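PDB 3L6E: oxidoreductase, short-chain dehydrogenase/reductase family from Aeromonas hydrophila subsp. hydrophila, which probably works as a nucleotide-dependent oxidoreductase with a Rossmann fold, possibly reducing 3-dehydrosphinganine in sphingolipid metabolism. Local coordinates for residues S107-V110 with S111-V115; E160-R163 with A164-D168. One frame throughout, in Å; residues are numbered along the deposited sequence.

Contact 1 of 2, residues S107-V110 with S111-V115; sequences SNLV and STILV. Unlike the reference sequence in segment 107-110: Val-110 (reference Ile).
Two hydroxyls, those of Ser-111 and Thr-112, reach back one helical turn to the carbonyls of Ser-107 and Asn-108, and each donates a hydrogen bond of 2.7 Å, from Ser-111 OG to Ser-107 O and from Thr-112 OG1 to Asn-108 O. The two bonds differ in approach. Ser-111 OG sits between its own backbone N and carbonyl carbon (chi1 78°) and meets Ser-107 O from above the carbonyl plane, whereas Thr-112 OG1 lies almost in line with the C=O of Asn-108, at a C=O...O angle of 172°. Asn-108 O is thus gripped twice by one residue, because Thr-112 N also bonds to it, though weakly at 3.3 Å. The hydroxyl probably compensates for that slack amide bond, close to the wider, pi-type turn of the helix at 107-110. Beyond it the regular i to i+4 pattern is firmer: Ile-113 N reaches Leu-109 O and Leu-114 N reaches Val-110 O.

Apolar contacts follow the same spacing. Leu-109 CD1 lies 3.8 Å from Ile-113 CD1 as the two side chains cross at a slant. Val-110 and Leu-114 instead run side by side in the same direction, and Val-110 CG1 lies 3.6 Å from Leu-114 CD1.

All of this belongs to helix 98-123 of the SDR Rossmann fold. Leu-109, Thr-112 and Ile-113 pack against helix 145-165 through Met-155, Leu-159 and Phe-158, while Leu-114 turns to His-61 and Val-64 of helix 61-75. Toward the sheet, Ser-111 OG has a second, weak hydrogen bond to His-83 NE2, and Val-115 rests on Val-81; His-83 and Val-81 belong to strand 80-84.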
ATOM      1  N   SER A 107      10.349   3.310  24.123  1.00 48.21           N
ATOM      2  CA  SER A 107      10.891   3.926  22.934  1.00 46.08           C
ATOM      3  C   SER A 107       9.907   3.773  21.769  1.00 43.94           C
ATOM      4  O   SER A 107       9.957   4.552  20.809  1.00 44.75           O
ATOM      5  CB  SER A 107      12.236   3.317  22.552  1.00 46.39           C
ATOM      6  OG  SER A 107      12.144   2.661  21.298  1.00 45.41           O
ATOM      7  N   ASN A 108       9.032   2.790  21.875  1.00 40.41           N
ATOM      8  CA  ASN A 108       8.145   2.529  20.782  1.00 37.01           C
ATOM      9  C   ASN A 108       6.733   2.980  20.893  1.00 34.09           C
ATOM     10  O   ASN A 108       6.260   3.621  20.017  1.00 33.78           O
ATOM     11  CB  ASN A 108       8.241   1.110  20.327  1.00 36.53           C
ATOM     12  CG  ASN A 108       9.564   0.812  19.799  1.00 35.55           C
ATOM     13  OD1 ASN A 108      10.451   1.608  19.898  1.00 37.06           O
ATOM     14  ND2 ASN A 108       9.714  -0.315  19.231  1.00 36.76           N
ATOM     15  N   LEU A 109       6.055   2.657  21.964  1.00 31.21           N
ATOM     16  CA  LEU A 109       4.700   3.056  22.036  1.00 29.23           C
ATOM     17  C   LEU A 109       4.563   4.458  22.535  1.00 27.90           C
ATOM     18  O   LEU A 109       3.818   5.193  22.046  1.00 27.98           O
ATOM     19  CB  LEU A 109       3.938   2.091  22.870  1.00 28.35           C
ATOM     20  CG  LEU A 109       2.480   2.391  23.030  1.00 42.49           C
ATOM     21  CD1 LEU A 109       1.792   2.679  21.751  1.00 28.31           C
ATOM     22  CD2 LEU A 109       1.888   1.225  23.717  1.00 27.90           C
ATOM     23  N   VAL A 110       5.332   4.807  23.511  1.00 26.77           N
ATOM     24  CA  VAL A 110       5.346   6.130  24.117  1.00 26.07           C
ATOM     25  C   VAL A 110       5.751   7.195  23.099  1.00 25.60           C
ATOM     26  O   VAL A 110       5.104   8.246  22.993  1.00 25.43           O
ATOM     27  CB  VAL A 110       6.273   6.168  25.358  1.00 26.13           C
ATOM     28  CG1 VAL A 110       6.401   7.571  25.914  1.00 33.54           C
ATOM     29  CG2 VAL A 110       5.761   5.224  26.438  1.00 33.79           C
ATOM     30  N   SER A 111       6.811   6.927  22.340  1.00 24.93           N
ATOM     31  CA  SER A 111       7.243   7.877  21.325  1.00 23.02           C
ATOM     32  C   SER A 111       6.128   7.981  20.302  1.00 21.98           C
ATOM     33  O   SER A 111       5.787   9.080  19.874  1.00 22.10           O
ATOM     34  CB  SER A 111       8.581   7.480  20.683  1.00 23.12           C
ATOM     35  OG  SER A 111       8.432   6.445  19.717  1.00 24.27           O
ATOM     36  N   THR A 112       5.518   6.848  19.956  1.00 21.00           N
ATOM     37  CA  THR A 112       4.464   6.869  18.947  1.00 20.74           C
ATOM     38  C   THR A 112       3.289   7.733  19.396  1.00 20.65           C
ATOM     39  O   THR A 112       2.781   8.537  18.619  1.00 20.04           O
ATOM     40  CB  THR A 112       3.988   5.467  18.529  1.00 20.27           C
ATOM     41  OG1 THR A 112       5.073   4.758  17.931  1.00 22.09           O
ATOM     42  CG2 THR A 112       2.875   5.562  17.499  1.00 20.71           C
ATOM     43  N   ILE A 113       2.886   7.574  20.649  1.00 21.69           N
ATOM     44  CA  ILE A 113       1.761   8.337  21.222  1.00 22.38           C
ATOM     45  C   ILE A 113       2.039   9.837  21.336  1.00 22.41           C
ATOM     46  O   ILE A 113       1.181  10.655  20.999  1.00 22.23           O
ATOM     47  CB  ILE A 113       1.314   7.747  22.569  1.00 22.22           C
ATOM     48  CG1 ILE A 113       0.648   6.388  22.318  1.00 33.80           C
ATOM     49  CG2 ILE A 113       0.346   8.695  23.289  1.00 33.91           C
ATOM     50  CD1 ILE A 113       0.237   5.633  23.552  1.00 22.44           C
ATOM     51  N   LEU A 114       3.236  10.185  21.796  1.00 23.10           N
ATOM     52  CA  LEU A 114       3.627  11.581  21.993  1.00 24.17           C
ATOM     53  C   LEU A 114       3.815  12.332  20.672  1.00 25.50           C
ATOM     54  O   LEU A 114       3.417  13.489  20.549  1.00 26.52           O
ATOM     55  CB  LEU A 114       4.897  11.669  22.833  1.00 24.35           C
ATOM     56  CG  LEU A 114       4.853  11.219  24.293  1.00 32.14           C
ATOM     57  CD1 LEU A 114       6.267  10.966  24.773  1.00 24.84           C
ATOM     58  CD2 LEU A 114       4.139  12.232  25.201  1.00 24.57           C
ATOM     59  N   VAL A 115       4.406  11.674  19.679  1.00 25.31           N
ATOM     60  CA  VAL A 115       4.532  12.292  18.363  1.00 25.31           C
ATOM     61  C   VAL A 115       3.139  12.530  17.762  1.00 24.76           C
ATOM     62  O   VAL A 115       2.876  13.578  17.162  1.00 25.14           O
ATOM     63  CB  VAL A 115       5.445  11.456  17.441  1.00 25.24           C
ATOM     64  CG1 VAL A 115       5.369  11.920  15.977  1.00 28.47           C
ATOM     65  CG2 VAL A 115       6.878  11.509  17.952  1.00 29.15           C
TER

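Contact 2 of 2, residues E160-R163 with A164-D168; sequences ESLR and AELKD. Unlike the reference sequence in segment 164-168: Asp-168 (reference Gly).
Leu-162 meets Glu-165 and Leu-166, and its isobutyl group crosses both side chains at a slant. Its CG stands anti to the backbone N (chi1 -179°), which swings the branch along the helix toward the C-terminal end. CD1 lies against the carboxylate of Glu-165, 3.9 Å from OE2 and just as far from OE1, so the methyl touches the whole acid group and not one oxygen. Leu-166, approaching from another direction, brings CD1 to within 4.1 Å of Leu-162 CG, a looser apolar contact. The side chain of Arg-163 departs elsewhere: CG is wedged between backbone N and carbonyl carbon (chi1 64°), 3.3 Å from Ala-164 N, and the bent chain carries the guanidinium to Asp-221, with which it forms a salt bridge, and to the carbonyls of Leu-173 and Thr-220.

The backbone bonds are uneven where the helix ends. Ala-164 N bonds to Glu-160 O at 3.2 Å, and Glu-165 N holds Ser-161 O only weakly. Leu-166 N is shared between Leu-162 O, at 2.9 Å, and a weak bond to Arg-163 O, as Leu-166 leaves helical backbone angles.

Chemically the side chains of this last turn divide by partner. Leu-162 and Leu-166 give an apolar face that meets Leu-173 of strand 171-181 and, on helix 98-123, Ala-116 and Val-120. Arg-163 ties the turn to strands 171-181 and 217-226 through charge and hydrogen bonds, whereas Glu-165 offers Leu-162 mainly van der Waals contact, and this exposed carboxylate can probably keep its solvation.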
ATOM      1  N   GLU A 160      -5.060   3.207  14.909  1.00 26.00           N
ATOM      2  CA  GLU A 160      -6.342   2.960  14.228  1.00 27.01           C
ATOM      3  C   GLU A 160      -7.508   3.461  15.065  1.00 27.52           C
ATOM      4  O   GLU A 160      -8.571   3.776  14.537  1.00 27.98           O
ATOM      5  CB  GLU A 160      -6.534   1.467  13.910  1.00 27.53           C
ATOM      6  CG  GLU A 160      -5.599   0.927  12.799  1.00 35.66           C
ATOM      7  CD  GLU A 160      -5.874  -0.524  12.405  1.00 27.37           C
ATOM      8  OE1 GLU A 160      -6.806  -1.144  12.970  1.00 35.56           O
ATOM      9  OE2 GLU A 160      -5.160  -1.048  11.518  1.00 35.63           O
ATOM     10  N   SER A 161      -7.307   3.490  16.377  1.00 27.48           N
ATOM     11  CA  SER A 161      -8.263   4.069  17.300  1.00 27.69           C
ATOM     12  C   SER A 161      -8.185   5.596  17.230  1.00 27.80           C
ATOM     13  O   SER A 161      -9.202   6.281  17.352  1.00 27.37           O
ATOM     14  CB  SER A 161      -7.995   3.567  18.715  1.00 27.64           C
ATOM     15  OG  SER A 161      -8.697   4.331  19.666  1.00 23.54           O
ATOM     16  N   LEU A 162      -6.980   6.125  17.029  1.00 27.75           N
ATOM     17  CA  LEU A 162      -6.815   7.564  16.865  1.00 27.49           C
ATOM     18  C   LEU A 162      -7.378   8.024  15.523  1.00 27.61           C
ATOM     19  O   LEU A 162      -8.002   9.092  15.438  1.00 26.42           O
ATOM     20  CB  LEU A 162      -5.346   7.976  16.994  1.00 27.35           C
ATOM     21  CG  LEU A 162      -5.027   9.472  16.854  1.00 19.44           C
ATOM     22  CD1 LEU A 162      -5.859  10.302  17.848  1.00 27.08           C
ATOM     23  CD2 LEU A 162      -3.555   9.721  17.068  1.00 27.11           C
ATOM     24  N   ARG A 163      -7.156   7.224  14.473  1.00 28.70           N
ATOM     25  CA  ARG A 163      -7.651   7.597  13.143  1.00 29.36           C
ATOM     26  C   ARG A 163      -9.172   7.593  13.039  1.00 30.07           C
ATOM     27  O   ARG A 163      -9.742   8.470  12.386  1.00 30.12           O
ATOM     28  CB  ARG A 163      -7.001   6.805  12.008  1.00 29.76           C
ATOM     29  CG  ARG A 163      -7.260   5.317  11.989  1.00 28.82           C
ATOM     30  CD  ARG A 163      -7.425   4.774  10.573  1.00 30.93           C
ATOM     31  NE  ARG A 163      -6.293   5.065   9.697  1.00 27.46           N
ATOM     32  CZ  ARG A 163      -5.566   4.137   9.068  1.00 31.47           C
ATOM     33  NH1 ARG A 163      -4.574   4.504   8.278  1.00 26.94           N
ATOM     34  NH2 ARG A 163      -5.828   2.850   9.213  1.00 26.28           N
ATOM     35  N   ALA A 164      -9.824   6.628  13.690  1.00 30.58           N
ATOM     36  CA  ALA A 164     -11.287   6.583  13.720  1.00 31.77           C
ATOM     37  C   ALA A 164     -11.865   7.774  14.507  1.00 32.91           C
ATOM     38  O   ALA A 164     -12.975   8.242  14.228  1.00 33.10           O
ATOM     39  CB  ALA A 164     -11.776   5.261  14.300  1.00 31.53           C
ATOM     40  N   GLU A 165     -11.096   8.246  15.483  1.00 33.47           N
ATOM     41  CA  GLU A 165     -11.420   9.430  16.266  1.00 34.29           C
ATOM     42  C   GLU A 165     -11.225  10.699  15.432  1.00 34.71           C
ATOM     43  O   GLU A 165     -11.948  11.678  15.602  1.00 34.90           O
ATOM     44  CB  GLU A 165     -10.524   9.448  17.504  1.00 34.98           C
ATOM     45  CG  GLU A 165     -10.598  10.675  18.387  1.00 49.44           C
ATOM     46  CD  GLU A 165      -9.480  10.696  19.417  1.00 36.28           C
ATOM     47  OE1 GLU A 165      -8.973  11.800  19.728  1.00 49.58           O
ATOM     48  OE2 GLU A 165      -9.104   9.606  19.907  1.00 49.43           O
ATOM     49  N   LEU A 166     -10.246  10.672  14.526  1.00 35.18           N
ATOM     50  CA  LEU A 166      -9.956  11.812  13.656  1.00 34.81           C
ATOM     51  C   LEU A 166     -10.667  11.744  12.300  1.00 35.68           C
ATOM     52  O   LEU A 166     -10.336  12.498  11.386  1.00 35.29           O
ATOM     53  CB  LEU A 166      -8.447  11.997  13.470  1.00 33.86           C
ATOM     54  CG  LEU A 166      -7.570  12.360  14.675  1.00 36.70           C
ATOM     55  CD1 LEU A 166      -6.112  12.389  14.250  1.00 33.02           C
ATOM     56  CD2 LEU A 166      -7.973  13.689  15.331  1.00 33.19           C
ATOM     57  N   LYS A 167     -11.649  10.853  12.173  1.00 37.42           N
ATOM     58  CA  LYS A 167     -12.560  10.882  11.030  1.00 39.07           C
ATOM     59  C   LYS A 167     -13.073  12.312  10.842  1.00 39.95           C
ATOM     60  O   LYS A 167     -13.383  12.998  11.829  1.00 39.79           O
ATOM     61  CB  LYS A 167     -13.757   9.958  11.267  1.00 40.11           C
ATOM     62  CG  LYS A 167     -13.739   8.642  10.494  1.00 53.44           C
ATOM     63  CD  LYS A 167     -15.108   8.346   9.856  1.00 40.79           C
ATOM     64  CE  LYS A 167     -16.082   7.629  10.793  1.00 53.61           C
ATOM     65  NZ  LYS A 167     -16.746   8.529  11.774  1.00 40.63           N
ATOM     66  N   ASP A 168     -13.147  12.757   9.588  1.00 40.97           N
ATOM     67  CA  ASP A 168     -13.716  14.075   9.244  1.00 42.03           C
ATOM     68  C   ASP A 168     -12.817  15.258   9.616  1.00 41.77           C
ATOM     69  O   ASP A 168     -13.209  16.419   9.452  1.00 42.16           O
ATOM     70  CB  ASP A 168     -15.092  14.271   9.899  1.00 43.32           C
ATOM     71  CG  ASP A 168     -16.064  13.165   9.564  1.00 47.83           C
ATOM     72  OD1 ASP A 168     -16.326  12.951   8.364  1.00 44.10           O
ATOM     73  OD2 ASP A 168     -16.577  12.521  10.505  1.00 44.12           O
TER

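Along the chain, contact 1 comes first, midway along helix 98-123, and closes before contact 2 opens at the C-terminal end of helix 145-165; the two are in series, neither nested nor crossed. Each spans one continuous run, so neither closes a loop: each joins successive turns of a helix. Strand 128-137 separates the two helices in sequence, and strand 171-181 follows the second in the parallel sheet. The centres of contacts 1 and 2 lie about 17 Å apart, and the nearest atoms of the two contacts about 6 Å apart, without touching. The helices nevertheless meet, since 107-115 packs on the middle of helix 145-165, while residues 160-168 reach the later part of helix 98-123.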